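Local coordinates for protein amidohydrolase (Pseudomonas aeruginosa, PDB 2I5G) that probably acts as a metal-dependent dipeptidase of the membrane dipeptidase (peptidase M19) family, which has a TIM-barrel fold, at residues V145-M148 with N149-I153. The protein carries 2 engineered substitutions. Residues are numbered along the deposited sequence; the frame is centred on the assembly and turned at random.
Sequences VAEM and NRVGI
Glu147 and Arg150 lie side by side on the last turn of a helix, pointing the same way, and join in a two-pronged salt bridge. Arg150 grips side-on: NE bonds to Glu147 OE1, and NH2 reaches Glu147 OE2 at 2.8 Å. Both oxygens are met on their syn sides but from out of the carboxylate plane; the carboxylate and guanidinium planes are turned 45° apart. Each chain starts with CG anti to the backbone N. Glu147 then bends at chi2 and Arg150 at chi3, which brings the charged ends together. Two bonds fix the rotation of both groups. One turn on from Glu147, Val151 crosses it at a slant, its CG2 3.7 Å from Glu147 CD.

The helix ends with the 6→1 bond and positive-phi glycine of a Schellman motif, but Gly152 N stays on Met148 O, at 2.9 Å. Met148 O also accepts, more nearly straight, from Ile153 N at 3.0 Å. Gly152 has a positive phi (100°), which turns the chain out of the helix. Met148, a selenomethionine, crosses Ile153 obliquely; its bend at chi3 sets CE against Ile153 CG2 at 3.4 Å.

This stretch closes helix 139-151 of a beta-alpha-beta unit and leads into strand 154-156. Met148 and Ile153 both pack on Val116 of the parallel neighbour, strand 113-117. Glu147, Met148 and Val151 rest on helix 103-110, where Lys109 NZ hydrogen-bonds to Gly152 O.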
loop_
_atom_site.group_PDB
_atom_site.type_symbol
_atom_site.label_atom_id
_atom_site.label_comp_id
_atom_site.label_asym_id
_atom_site.label_seq_id
_atom_site.Cartn_x
_atom_site.Cartn_y
_atom_site.Cartn_z
ATOM N N VAL A 145 -3.047 12.053 -6.954
ATOM C CA VAL A 145 -3.901 12.542 -8.033
ATOM C C VAL A 145 -3.537 13.985 -8.334
ATOM O O VAL A 145 -3.334 14.357 -9.489
ATOM C CB VAL A 145 -5.394 12.488 -7.662
ATOM C CG1 VAL A 145 -6.227 13.152 -8.759
ATOM C CG2 VAL A 145 -5.832 11.042 -7.479
ATOM N N ALA A 146 -3.454 14.788 -7.276
ATOM C CA ALA A 146 -3.104 16.197 -7.394
ATOM C C ALA A 146 -1.811 16.409 -8.185
ATOM O O ALA A 146 -1.811 17.133 -9.180
ATOM C CB ALA A 146 -2.973 16.813 -6.007
ATOM N N GLU A 147 -0.713 15.786 -7.751
ATOM C CA GLU A 147 0.562 15.934 -8.453
ATOM C C GLU A 147 0.460 15.482 -9.910
ATOM O O GLU A 147 1.052 16.099 -10.793
ATOM C CB GLU A 147 1.680 15.150 -7.758
ATOM C CG GLU A 147 3.044 15.291 -8.452
ATOM C CD GLU A 147 3.655 16.687 -8.306
ATOM O OE1 GLU A 147 2.893 17.677 -8.243
ATOM O OE2 GLU A 147 4.899 16.802 -8.269
HETATM N N MSE A 148 -0.282 14.407 -10.161
HETATM C CA MSE A 148 -0.460 13.914 -11.526
HETATM C C MSE A 148 -1.153 14.972 -12.392
HETATM O O MSE A 148 -0.853 15.103 -13.583
HETATM C CB MSE A 148 -1.276 12.615 -11.531
HETATM C CG MSE A 148 -0.508 11.407 -11.022
HETATM SE SE MSE A 148 -1.543 9.756 -10.953
HETATM C CE MSE A 148 -1.748 9.476 -12.855
ATOM N N ASN A 149 -2.074 15.728 -11.795
ATOM C CA ASN A 149 -2.779 16.774 -12.528
ATOM C C ASN A 149 -1.822 17.914 -12.837
ATOM O O ASN A 149 -1.885 18.520 -13.907
ATOM C CB ASN A 149 -3.948 17.335 -11.711
ATOM C CG ASN A 149 -5.088 16.356 -11.571
ATOM O OD1 ASN A 149 -5.213 15.424 -12.358
ATOM N ND2 ASN A 149 -5.942 16.575 -10.578
ATOM N N ARG A 150 -0.937 18.196 -11.889
ATOM C CA ARG A 150 0.033 19.274 -12.030
ATOM C C ARG A 150 1.137 18.940 -13.032
ATOM O O ARG A 150 1.522 19.775 -13.853
ATOM C CB ARG A 150 0.652 19.572 -10.667
ATOM C CG ARG A 150 1.449 20.853 -10.598
ATOM C CD ARG A 150 2.099 20.987 -9.228
ATOM N NE ARG A 150 3.197 20.040 -9.075
ATOM C CZ ARG A 150 4.363 20.146 -9.705
ATOM N NH1 ARG A 150 4.583 21.165 -10.528
ATOM N NH2 ARG A 150 5.307 19.228 -9.524
ATOM N N VAL A 151 1.633 17.711 -12.961
ATOM C CA VAL A 151 2.706 17.243 -13.833
ATOM C C VAL A 151 2.240 16.878 -15.245
ATOM O O VAL A 151 3.006 16.981 -16.207
ATOM C CB VAL A 151 3.426 16.021 -13.186
ATOM C CG1 VAL A 151 4.412 15.407 -14.154
ATOM C CG2 VAL A 151 4.150 16.464 -11.920
ATOM N N GLY A 152 0.991 16.441 -15.364
ATOM C CA GLY A 152 0.468 16.090 -16.669
ATOM C C GLY A 152 0.456 14.609 -17.006
ATOM O O GLY A 152 0.871 14.221 -18.094
ATOM N N ILE A 153 -0.003 13.776 -16.077
ATOM C CA ILE A 153 -0.089 12.342 -16.319
ATOM C C ILE A 153 -1.542 11.975 -16.123
ATOM O O ILE A 153 -2.106 12.222 -15.066
ATOM C CB ILE A 153 0.763 11.527 -15.331
ATOM C CG1 ILE A 153 2.252 11.711 -15.650
ATOM C CG2 ILE A 153 0.370 10.057 -15.405
ATOM C CD1 ILE A 153 3.184 10.941 -14.734
#